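Local atomic coordinates of 7,8-dihydro-6-hydroxymethylpterin pyrophosphokinase-dihydropteroate synthase (Plasmodium falciparum, PDB entry 6JWY), a protein that probably catalyses two successive steps of folate biosynthesis, pyrophosphorylation of hydroxymethyldihydropterin by ATP and its condensation with 4-aminobenzoate to give dihydropteroate. Residues P477-D482 against D496-L501; S505-N510 against Y524-M529. The protein carries 1 engineered substitution. All blocks are in the same frame, centred on the assembly; numbering follows the deposited sequence.

Interaction 1. Residues P477-D482 against D496-L501; sequences PIISID and DLVDIL. With CKL (4-[(2-azanyl-4-oxidanylidene-7,8-dihydro-3~{H}-pteridin-6-yl)methylamino]-~{N}-(5,6-dimethoxypyrimidin-4-yl)benzenesulfonamide), chain C.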
ATOM      1  N   PRO A 477      16.763 -24.546  -1.062  1.00 27.40           N
ATOM      2  CA  PRO A 477      15.837 -23.808  -1.909  1.00 25.11           C
ATOM      3  C   PRO A 477      14.958 -24.796  -2.660  1.00 23.59           C
ATOM      4  O   PRO A 477      15.336 -25.953  -2.891  1.00 21.12           O
ATOM      5  CB  PRO A 477      16.733 -23.056  -2.899  1.00 24.58           C
ATOM      6  CG  PRO A 477      18.016 -23.875  -2.913  1.00 26.89           C
ATOM      7  CD  PRO A 477      18.160 -24.452  -1.515  1.00 27.27           C
ATOM      8  N   ILE A 478      13.760 -24.298  -2.972  1.00 20.94           N
ATOM      9  CA  ILE A 478      12.881 -24.881  -3.959  1.00 18.39           C
ATOM     10  C   ILE A 478      13.507 -24.581  -5.315  1.00 17.42           C
ATOM     11  O   ILE A 478      14.080 -23.504  -5.500  1.00 16.91           O
ATOM     12  CB  ILE A 478      11.482 -24.272  -3.764  1.00 18.17           C
ATOM     13  CG1 ILE A 478      10.912 -24.662  -2.393  1.00 16.15           C
ATOM     14  CG2 ILE A 478      10.558 -24.647  -4.911  1.00 17.81           C
ATOM     15  CD1 ILE A 478       9.915 -23.668  -1.845  1.00 15.75           C
ATOM     16  N   ILE A 479      13.460 -25.578  -6.211  1.00 16.11           N
ATOM     17  CA  ILE A 479      14.089 -25.482  -7.518  1.00 15.29           C
ATOM     18  C   ILE A 479      12.981 -25.515  -8.568  1.00 15.57           C
ATOM     19  O   ILE A 479      12.151 -26.443  -8.613  1.00 14.19           O
ATOM     20  CB  ILE A 479      15.110 -26.627  -7.756  1.00 14.99           C
ATOM     21  CG1 ILE A 479      16.134 -26.788  -6.626  1.00 15.94           C
ATOM     22  CG2 ILE A 479      15.787 -26.502  -9.106  1.00 13.02           C
ATOM     23  CD1 ILE A 479      17.255 -25.755  -6.639  1.00 16.50           C
ATOM     24  N   SER A 480      12.987 -24.475  -9.403  1.00 16.10           N
ATOM     25  CA  SER A 480      12.108 -24.466 -10.547  1.00 17.17           C
ATOM     26  C   SER A 480      12.962 -24.472 -11.809  1.00 16.35           C
ATOM     27  O   SER A 480      14.015 -23.832 -11.857  1.00 15.53           O
ATOM     28  CB  SER A 480      11.107 -23.329 -10.459  1.00 19.64           C
ATOM     29  OG  SER A 480      11.410 -22.231 -11.317  1.00 24.18           O
ATOM     30  N   ILE A 481      12.499 -25.231 -12.803  1.00 14.83           N
ATOM     31  CA  ILE A 481      13.134 -25.240 -14.107  1.00 13.69           C
ATOM     32  C   ILE A 481      12.247 -24.523 -15.128  1.00 13.73           C
ATOM     33  O   ILE A 481      11.090 -24.883 -15.342  1.00 12.06           O
ATOM     34  CB  ILE A 481      13.548 -26.665 -14.542  1.00 13.63           C
ATOM     35  CG1 ILE A 481      14.312 -26.622 -15.876  1.00 13.09           C
ATOM     36  CG2 ILE A 481      12.359 -27.619 -14.546  1.00 12.45           C
ATOM     37  CD1 ILE A 481      14.904 -27.911 -16.305  1.00 12.63           C
ATOM     38  N   ASP A 482      12.832 -23.495 -15.760  1.00 14.44           N
ATOM     39  CA  ASP A 482      12.167 -22.669 -16.748  1.00 14.51           C
ATOM     40  C   ASP A 482      12.293 -23.389 -18.087  1.00 16.39           C
ATOM     41  O   ASP A 482      13.272 -23.175 -18.804  1.00 19.43           O
ATOM     42  CB  ASP A 482      12.864 -21.315 -16.831  1.00 13.46           C
ATOM     43  CG  ASP A 482      12.141 -20.278 -17.665  1.00 14.13           C
ATOM     44  OD1 ASP A 482      11.401 -20.663 -18.604  1.00 14.56           O
ATOM     45  OD2 ASP A 482      12.336 -19.079 -17.389  1.00 14.38           O
ATOM     46  N   ASP A 496      15.078 -36.650  -9.460  1.00 31.85           N
ATOM     47  CA  ASP A 496      14.695 -35.748  -8.381  1.00 32.92           C
ATOM     48  C   ASP A 496      15.561 -34.483  -8.386  1.00 33.43           C
ATOM     49  O   ASP A 496      16.296 -34.222  -7.436  1.00 40.26           O
ATOM     50  CB  ASP A 496      14.606 -36.492  -7.049  1.00 37.32           C
ATOM     51  CG  ASP A 496      13.622 -37.660  -7.076  1.00 53.84           C
ATOM     52  OD1 ASP A 496      12.506 -37.501  -7.640  1.00 64.50           O
ATOM     53  OD2 ASP A 496      13.966 -38.736  -6.541  1.00 62.91           O
ATOM     54  N   LEU A 497      15.460 -33.683  -9.452  1.00 26.83           N
ATOM     55  CA  LEU A 497      16.348 -32.554  -9.638  1.00 23.42           C
ATOM     56  C   LEU A 497      15.602 -31.232  -9.463  1.00 22.43           C
ATOM     57  O   LEU A 497      16.236 -30.187  -9.329  1.00 21.41           O
ATOM     58  CB  LEU A 497      16.954 -32.620 -11.047  1.00 25.88           C
ATOM     59  CG  LEU A 497      17.967 -33.731 -11.348  1.00 25.24           C
ATOM     60  CD1 LEU A 497      18.656 -33.491 -12.695  1.00 25.13           C
ATOM     61  CD2 LEU A 497      18.992 -33.871 -10.248  1.00 20.63           C
ATOM     62  N   VAL A 498      14.261 -31.254  -9.529  1.00 22.14           N
ATOM     63  CA  VAL A 498      13.481 -30.016  -9.523  1.00 19.28           C
ATOM     64  C   VAL A 498      12.201 -30.214  -8.723  1.00 19.62           C
ATOM     65  O   VAL A 498      11.799 -31.354  -8.465  1.00 19.50           O
ATOM     66  CB  VAL A 498      13.139 -29.552 -10.946  1.00 18.41           C
ATOM     67  CG1 VAL A 498      14.380 -29.166 -11.731  1.00 17.43           C
ATOM     68  CG2 VAL A 498      12.339 -30.608 -11.686  1.00 17.83           C
ATOM     69  N   ASP A 499      11.588 -29.086  -8.327  1.00 19.14           N
ATOM     70  CA  ASP A 499      10.320 -29.121  -7.621  1.00 19.08           C
ATOM     71  C   ASP A 499       9.186 -28.554  -8.484  1.00 19.11           C
ATOM     72  O   ASP A 499       8.051 -29.036  -8.365  1.00 17.16           O
ATOM     73  CB  ASP A 499      10.416 -28.386  -6.288  1.00 20.67           C
ATOM     74  CG  ASP A 499      11.609 -28.842  -5.467  1.00 23.06           C
ATOM     75  OD1 ASP A 499      11.608 -30.026  -5.078  1.00 21.30           O
ATOM     76  OD2 ASP A 499      12.546 -27.992  -5.226  1.00 23.79           O
ATOM     77  N   ILE A 500       9.501 -27.553  -9.343  1.00 16.65           N
ATOM     78  CA  ILE A 500       8.486 -26.765 -10.026  1.00 15.70           C
ATOM     79  C   ILE A 500       8.805 -26.679 -11.514  1.00 16.26           C
ATOM     80  O   ILE A 500       9.953 -26.425 -11.896  1.00 17.44           O
ATOM     81  CB  ILE A 500       8.393 -25.349  -9.422  1.00 15.48           C
ATOM     82  CG1 ILE A 500       7.905 -25.369  -7.962  1.00 15.40           C
ATOM     83  CG2 ILE A 500       7.566 -24.410 -10.310  1.00 14.07           C
ATOM     84  CD1 ILE A 500       7.894 -24.001  -7.291  1.00 13.81           C
ATOM     85  N   LEU A 501       7.759 -26.821 -12.339  1.00 14.31           N
ATOM     86  CA  LEU A 501       7.867 -26.497 -13.751  1.00 13.01           C
ATOM     87  C   LEU A 501       7.443 -25.046 -13.943  1.00 12.54           C
ATOM     88  O   LEU A 501       6.329 -24.675 -13.575  1.00 12.12           O
ATOM     89  CB  LEU A 501       6.936 -27.446 -14.524  1.00 12.79           C
ATOM     90  CG  LEU A 501       6.672 -27.066 -15.982  1.00 12.32           C
ATOM     91  CD1 LEU A 501       7.961 -27.144 -16.799  1.00 12.00           C
ATOM     92  CD2 LEU A 501       5.559 -27.926 -16.582  1.00 11.58           C
TER
HETATM   93  C2  CKL C 801       8.305 -16.596 -15.909  1.00 10.41           C
HETATM   94  C4  CKL C 801       8.711 -14.377 -16.618  1.00 10.85           C
HETATM   95  C5  CKL C 801       9.934 -14.777 -17.327  1.00 10.89           C
HETATM   96  C6  CKL C 801      10.226 -16.219 -17.239  1.00 10.88           C
HETATM   97  O24 CKL C 801      11.147  -7.059 -22.752  1.00 42.72           O
HETATM   98  S21 CKL C 801      12.468  -7.594 -22.502  1.00 48.25           S
HETATM   99  O23 CKL C 801      13.089  -6.697 -21.583  1.00 48.20           O
HETATM  100  N22 CKL C 801      13.494  -7.687 -23.759  1.00 60.54           N
HETATM  101  C25 CKL C 801      13.177  -7.497 -25.065  1.00 73.22           C
HETATM  102  C30 CKL C 801      14.193  -7.553 -26.012  1.00 80.27           C
HETATM  103  O31 CKL C 801      15.492  -7.800 -25.638  1.00 88.46           O
HETATM  104  C32 CKL C 801      16.033  -9.123 -25.709  1.00 96.61           C
HETATM  105  C29 CKL C 801      13.874  -7.336 -27.342  1.00 85.31           C
HETATM  106  O33 CKL C 801      14.860  -7.378 -28.304  1.00 98.01           O
HETATM  107  C34 CKL C 801      14.895  -6.445 -29.397  1.00104.94           C
HETATM  108  N28 CKL C 801      12.581  -7.093 -27.679  1.00 87.35           N
HETATM  109  C27 CKL C 801      11.610  -7.047 -26.748  1.00 86.57           C
HETATM  110  N26 CKL C 801      11.898  -7.240 -25.454  1.00 78.78           N
HETATM  111  C18 CKL C 801      12.367  -9.124 -22.015  1.00 36.42           C
HETATM  112  C17 CKL C 801      13.459  -9.681 -21.346  1.00 30.33           C
HETATM  113  C16 CKL C 801      13.394 -11.003 -20.928  1.00 26.46           C
HETATM  114  C19 CKL C 801      11.229  -9.903 -22.288  1.00 29.86           C
HETATM  115  C20 CKL C 801      11.172 -11.231 -21.863  1.00 25.64           C
HETATM  116  C15 CKL C 801      12.253 -11.777 -21.158  1.00 24.06           C
HETATM  117  N14 CKL C 801      12.195 -13.082 -20.718  1.00 21.45           N
HETATM  118  C13 CKL C 801      12.865 -13.671 -19.549  1.00 15.47           C
HETATM  119  C8  CKL C 801      11.853 -14.435 -18.704  1.00 13.03           C
HETATM  120  C9  CKL C 801      12.186 -15.878 -18.632  1.00 11.48           C
HETATM  121  N10 CKL C 801      11.297 -16.692 -17.867  1.00 10.75           N
HETATM  122  N1  CKL C 801       9.420 -17.071 -16.524  1.00 10.48           N
HETATM  123  N7  CKL C 801      10.747 -13.920 -18.039  1.00 11.89           N
HETATM  124  O12 CKL C 801       8.364 -13.174 -16.614  1.00 11.27           O
HETATM  125  N3  CKL C 801       7.967 -15.300 -15.971  1.00 10.53           N
HETATM  126  N11 CKL C 801       7.487 -17.442 -15.255  1.00  9.89           N
HETATM  127  O   HOH W   1      14.524 -28.325  -3.208  1.00 20.19           O

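Interaction 2. Residues S505-N510 against Y524-M529; sequences SACTNN and YSVVLM. With CKL (4-[(2-azanyl-4-oxidanylidene-7,8-dihydro-3~{H}-pteridin-6-yl)methylamino]-~{N}-(5,6-dimethoxypyrimidin-4-yl)benzenesulfonamide), chain C.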
ATOM      1  N   SER A 505       4.772 -21.258 -21.655  1.00 14.19           N
ATOM      2  CA  SER A 505       3.715 -21.344 -22.651  1.00 14.33           C
ATOM      3  C   SER A 505       2.400 -21.746 -21.973  1.00 15.40           C
ATOM      4  O   SER A 505       1.370 -21.981 -22.631  1.00 15.73           O
ATOM      5  CB  SER A 505       4.089 -22.288 -23.752  1.00 12.83           C
ATOM      6  OG  SER A 505       3.772 -23.623 -23.391  1.00 11.73           O
ATOM      7  N   ALA A 506       2.464 -21.844 -20.639  1.00 14.51           N
ATOM      8  CA  ALA A 506       1.322 -22.258 -19.835  1.00 15.00           C
ATOM      9  C   ALA A 506       0.923 -23.681 -20.235  1.00 14.47           C
ATOM     10  O   ALA A 506      -0.246 -24.040 -20.251  1.00 16.39           O
ATOM     11  CB  ALA A 506       0.193 -21.233 -19.898  1.00 13.86           C
ATOM     12  N   CYS A 507       1.931 -24.501 -20.527  1.00 14.04           N
ATOM     13  CA  CYS A 507       1.732 -25.898 -20.882  1.00 14.24           C
ATOM     14  C   CYS A 507       0.955 -26.029 -22.199  1.00 13.72           C
ATOM     15  O   CYS A 507       0.358 -27.071 -22.441  1.00 12.61           O
ATOM     16  CB  CYS A 507       1.036 -26.635 -19.741  1.00 13.91           C
ATOM     17  SG  CYS A 507       2.035 -26.687 -18.221  1.00 16.01           S
ATOM     18  N   THR A 508       0.929 -24.976 -23.036  1.00 13.76           N
ATOM     19  CA  THR A 508       0.207 -25.067 -24.302  1.00 14.15           C
ATOM     20  C   THR A 508       1.117 -25.611 -25.397  1.00 15.92           C
ATOM     21  O   THR A 508       0.619 -26.120 -26.397  1.00 17.93           O
ATOM     22  CB  THR A 508      -0.359 -23.738 -24.823  1.00 13.98           C
ATOM     23  OG1 THR A 508       0.691 -22.813 -25.159  1.00 13.66           O
ATOM     24  CG2 THR A 508      -1.455 -23.147 -23.950  1.00 12.93           C
ATOM     25  N   ASN A 509       2.441 -25.499 -25.207  1.00 16.56           N
ATOM     26  CA  ASN A 509       3.383 -25.966 -26.203  1.00 15.46           C
ATOM     27  C   ASN A 509       3.314 -27.482 -26.324  1.00 15.14           C
ATOM     28  O   ASN A 509       3.204 -28.017 -27.422  1.00 15.85           O
ATOM     29  CB  ASN A 509       4.808 -25.480 -25.964  1.00 17.00           C
ATOM     30  CG  ASN A 509       5.548 -25.360 -27.282  1.00 20.07           C
ATOM     31  OD1 ASN A 509       5.453 -24.339 -27.976  1.00 24.10           O
ATOM     32  ND2 ASN A 509       6.222 -26.419 -27.678  1.00 18.31           N
ATOM     33  N   ASN A 510       3.447 -28.174 -25.197  1.00 15.11           N
ATOM     34  CA  ASN A 510       3.303 -29.616 -25.173  1.00 14.74           C
ATOM     35  C   ASN A 510       2.577 -29.995 -23.885  1.00 15.27           C
ATOM     36  O   ASN A 510       3.180 -30.278 -22.853  1.00 16.10           O
ATOM     37  CB  ASN A 510       4.624 -30.349 -25.380  1.00 13.25           C
ATOM     38  CG  ASN A 510       4.449 -31.855 -25.451  1.00 13.57           C
ATOM     39  OD1 ASN A 510       3.337 -32.383 -25.518  1.00 13.51           O
ATOM     40  ND2 ASN A 510       5.553 -32.572 -25.457  1.00 13.53           N
ATOM     41  N   TYR A 524       3.778 -32.190  -8.564  1.00 19.25           N
ATOM     42  CA  TYR A 524       4.687 -31.069  -8.748  1.00 18.01           C
ATOM     43  C   TYR A 524       3.871 -29.807  -9.025  1.00 15.50           C
ATOM     44  O   TYR A 524       2.837 -29.875  -9.672  1.00 16.88           O
ATOM     45  CB  TYR A 524       5.649 -31.389  -9.897  1.00 18.66           C
ATOM     46  CG  TYR A 524       6.594 -32.528  -9.626  1.00 21.10           C
ATOM     47  CD1 TYR A 524       7.767 -32.315  -8.911  1.00 21.67           C
ATOM     48  CD2 TYR A 524       6.339 -33.816 -10.088  1.00 21.07           C
ATOM     49  CE1 TYR A 524       8.659 -33.348  -8.660  1.00 21.30           C
ATOM     50  CE2 TYR A 524       7.222 -34.860  -9.843  1.00 21.55           C
ATOM     51  CZ  TYR A 524       8.388 -34.628  -9.121  1.00 22.77           C
ATOM     52  OH  TYR A 524       9.292 -35.634  -8.856  1.00 23.21           O
ATOM     53  N   SER A 525       4.346 -28.659  -8.552  1.00 14.14           N
ATOM     54  CA  SER A 525       3.715 -27.366  -8.809  1.00 12.89           C
ATOM     55  C   SER A 525       4.235 -26.802 -10.130  1.00 12.54           C
ATOM     56  O   SER A 525       5.308 -27.201 -10.606  1.00 12.46           O
ATOM     57  CB  SER A 525       4.002 -26.370  -7.705  1.00 11.66           C
ATOM     58  OG  SER A 525       3.571 -26.850  -6.447  1.00 11.28           O
ATOM     59  N   VAL A 526       3.510 -25.796 -10.646  1.00 11.14           N
ATOM     60  CA  VAL A 526       3.712 -25.305 -11.986  1.00  9.95           C
ATOM     61  C   VAL A 526       3.343 -23.827 -12.001  1.00 10.48           C
ATOM     62  O   VAL A 526       2.321 -23.448 -11.420  1.00 11.02           O
ATOM     63  CB  VAL A 526       2.789 -26.118 -12.917  1.00  9.86           C
ATOM     64  CG1 VAL A 526       1.332 -26.068 -12.461  1.00  8.97           C
ATOM     65  CG2 VAL A 526       2.948 -25.773 -14.398  1.00  8.85           C
ATOM     66  N   VAL A 527       4.155 -23.024 -12.706  1.00 10.22           N
ATOM     67  CA  VAL A 527       3.884 -21.636 -13.046  1.00 10.42           C
ATOM     68  C   VAL A 527       3.330 -21.585 -14.468  1.00 10.68           C
ATOM     69  O   VAL A 527       4.000 -22.024 -15.381  1.00 10.99           O
ATOM     70  CB  VAL A 527       5.186 -20.814 -12.997  1.00 10.20           C
ATOM     71  CG1 VAL A 527       4.961 -19.347 -13.320  1.00 10.12           C
ATOM     72  CG2 VAL A 527       5.849 -20.950 -11.658  1.00 10.26           C
ATOM     73  N   LEU A 528       2.141 -20.997 -14.661  1.00 10.95           N
ATOM     74  CA  LEU A 528       1.554 -20.850 -15.985  1.00 10.46           C
ATOM     75  C   LEU A 528       1.683 -19.386 -16.360  1.00 10.84           C
ATOM     76  O   LEU A 528       1.116 -18.544 -15.697  1.00 10.88           O
ATOM     77  CB  LEU A 528       0.058 -21.172 -15.885  1.00  9.88           C
ATOM     78  CG  LEU A 528      -0.333 -22.606 -15.532  1.00  9.77           C
ATOM     79  CD1 LEU A 528      -1.863 -22.749 -15.456  1.00  9.25           C
ATOM     80  CD2 LEU A 528       0.280 -23.625 -16.510  1.00  9.47           C
ATOM     81  N   MET A 529       2.396 -19.074 -17.433  1.00 12.18           N
ATOM     82  CA  MET A 529       2.619 -17.678 -17.791  1.00 12.81           C
ATOM     83  C   MET A 529       1.889 -17.350 -19.098  1.00 12.60           C
ATOM     84  O   MET A 529       1.756 -18.203 -19.964  1.00 12.33           O
ATOM     85  CB  MET A 529       4.124 -17.414 -17.967  1.00 13.29           C
ATOM     86  CG  MET A 529       4.457 -15.948 -18.067  1.00 13.55           C
ATOM     87  SD  MET A 529       6.064 -15.668 -18.819  1.00 15.64           S
ATOM     88  CE  MET A 529       5.723 -15.880 -20.574  1.00 14.66           C
TER
HETATM   89  C2  CKL C 801       8.305 -16.596 -15.909  1.00 10.41           C
HETATM   90  C4  CKL C 801       8.711 -14.377 -16.618  1.00 10.85           C
HETATM   91  C5  CKL C 801       9.934 -14.777 -17.327  1.00 10.89           C
HETATM   92  C6  CKL C 801      10.226 -16.219 -17.239  1.00 10.88           C
HETATM   93  O24 CKL C 801      11.147  -7.059 -22.752  1.00 42.72           O
HETATM   94  S21 CKL C 801      12.468  -7.594 -22.502  1.00 48.25           S
HETATM   95  O23 CKL C 801      13.089  -6.697 -21.583  1.00 48.20           O
HETATM   96  N22 CKL C 801      13.494  -7.687 -23.759  1.00 60.54           N
HETATM   97  C25 CKL C 801      13.177  -7.497 -25.065  1.00 73.22           C
HETATM   98  C30 CKL C 801      14.193  -7.553 -26.012  1.00 80.27           C
HETATM   99  O31 CKL C 801      15.492  -7.800 -25.638  1.00 88.46           O
HETATM  100  C32 CKL C 801      16.033  -9.123 -25.709  1.00 96.61           C
HETATM  101  C29 CKL C 801      13.874  -7.336 -27.342  1.00 85.31           C
HETATM  102  O33 CKL C 801      14.860  -7.378 -28.304  1.00 98.01           O
HETATM  103  C34 CKL C 801      14.895  -6.445 -29.397  1.00104.94           C
HETATM  104  N28 CKL C 801      12.581  -7.093 -27.679  1.00 87.35           N
HETATM  105  C27 CKL C 801      11.610  -7.047 -26.748  1.00 86.57           C
HETATM  106  N26 CKL C 801      11.898  -7.240 -25.454  1.00 78.78           N
HETATM  107  C18 CKL C 801      12.367  -9.124 -22.015  1.00 36.42           C
HETATM  108  C17 CKL C 801      13.459  -9.681 -21.346  1.00 30.33           C
HETATM  109  C16 CKL C 801      13.394 -11.003 -20.928  1.00 26.46           C
HETATM  110  C19 CKL C 801      11.229  -9.903 -22.288  1.00 29.86           C
HETATM  111  C20 CKL C 801      11.172 -11.231 -21.863  1.00 25.64           C
HETATM  112  C15 CKL C 801      12.253 -11.777 -21.158  1.00 24.06           C
HETATM  113  N14 CKL C 801      12.195 -13.082 -20.718  1.00 21.45           N
HETATM  114  C13 CKL C 801      12.865 -13.671 -19.549  1.00 15.47           C
HETATM  115  C8  CKL C 801      11.853 -14.435 -18.704  1.00 13.03           C
HETATM  116  C9  CKL C 801      12.186 -15.878 -18.632  1.00 11.48           C
HETATM  117  N10 CKL C 801      11.297 -16.692 -17.867  1.00 10.75           N
HETATM  118  N1  CKL C 801       9.420 -17.071 -16.524  1.00 10.48           N
HETATM  119  N7  CKL C 801      10.747 -13.920 -18.039  1.00 11.89           N
HETATM  120  O12 CKL C 801       8.364 -13.174 -16.614  1.00 11.27           O
HETATM  121  N3  CKL C 801       7.967 -15.300 -15.971  1.00 10.53           N
HETATM  122  N11 CKL C 801       7.487 -17.442 -15.255  1.00  9.89           N

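Interaction 1. Residues P477-D482 against D496-L501
D499 holds I479 twice. I479 N donates to D499 OD2 over 2.8 Å, nearly straight at 162°, and I479 O accepts from D499 N at 2.7 Å. The carboxylate uses its anti lone pair, the one facing away from OD1. CG of D499 stays beside its own backbone N (chi1 -50°), which brings the acid back to the residue whose carbonyl binds that N. A water bridges D499 OD2 to P477 O, giving this oxygen a second donor. I479 O is shared as well: I500 N reaches it at 3.0 Å in the carbonyl plane, whereas D499 N is tilted 18° from that plane.

From here the two segments run as parallel strands, and I481 N bonds I500 O at 3.0 Å. This is a beta-alpha-beta crossover of the TIM barrel: strand 478-482 leads through helix 486-494 into strand 500-503, and D496, with positive phi, is the C-prime residue of the Schellman motif ending that helix. At the far end of the first strand, D482 OD2 accepts CKL N10 at 2.6 Å, so the strand delivers its acid to the pterin ring.

On one face of the sheet S480 CB rests against I500 CB at 3.5 Å, and CG2 of I478 meets the tip of I500, CD1, at 3.6 Å. The other face is turned to helices 448-464 and 486-494. There V498 CG1 lies against I481 CG2 at 3.8 Å, and the I479 side chain crosses V498 at about a right angle, its CG2 branch doing the touching.

Interaction 2. Residues S505-N510 against Y524-M529
A506 pushes its methyl against the end of strand 525-529, with CB only 3.4 Å from M529 O. L528 fills in alongside. Its CG sits beside the backbone N (chi1 -66°), and of its two branches CD2 turns to the loop, 3.7 Å from A506 CA. L528 CD2 also lies 3.9 Å from C507 SG, and that sulfur meets V526 CG2 at 4.0 Å. The tight part is therefore small and mostly apolar, apart from the M529 carbonyl: a methyl and a thiol on one side, two branched side chains on the other.

What presents A506 and C507 together is a type I' beta turn from S505 to T508, with both central residues at positive phi. The S505 carbonyl takes two donors from the closing residue, its backbone N and its hydroxyl, with T508 OG1 2.7 Å from S505 O. N509 N bonds S505 OG at 2.9 Å, and D503 OD1 holds that hydroxyl from the preceding strand end.

From T508 onward the contact falls away. T508 and N509 are exposed and N510 partly so, and all three stand well clear of the strand. The reverse face of the strand is occupied differently: M529 SD lies over the pterin face of CKL, 3.4 Å above N3, and V527 CG1 approaches the amino nitrogen N11 of CKL at 3.7 Å.

Helix 547-564 borders the turn, with Y554 against A506 and R558 NE bonded to A506 O. Strand 525-529 itself runs in the parallel barrel sheet between strands 500-503 and 572-575, and I572 of the latter packs against V526 and L528.

Both contacts are buried, and they meet at strand 500-503, which interaction 1 pairs with strand 478-482 and which is itself bonded to strand 525-529 of interaction 2: L501 N probably to S525 O, and L501 O to V527 N. Three consecutive barrel strands are thus joined. Interaction 1 is strand to strand, carried by backbone bonds and an aspartate. Interaction 2 is loop to strand, carried by apolar touches, with no polar bond between its two segments; the turn's own bonds run within it and to D503 and R558. Each reaches CKL in its own way, 477-482 through a carboxylate oxygen that accepts from the ring and 524-529 through a thioether and a methyl.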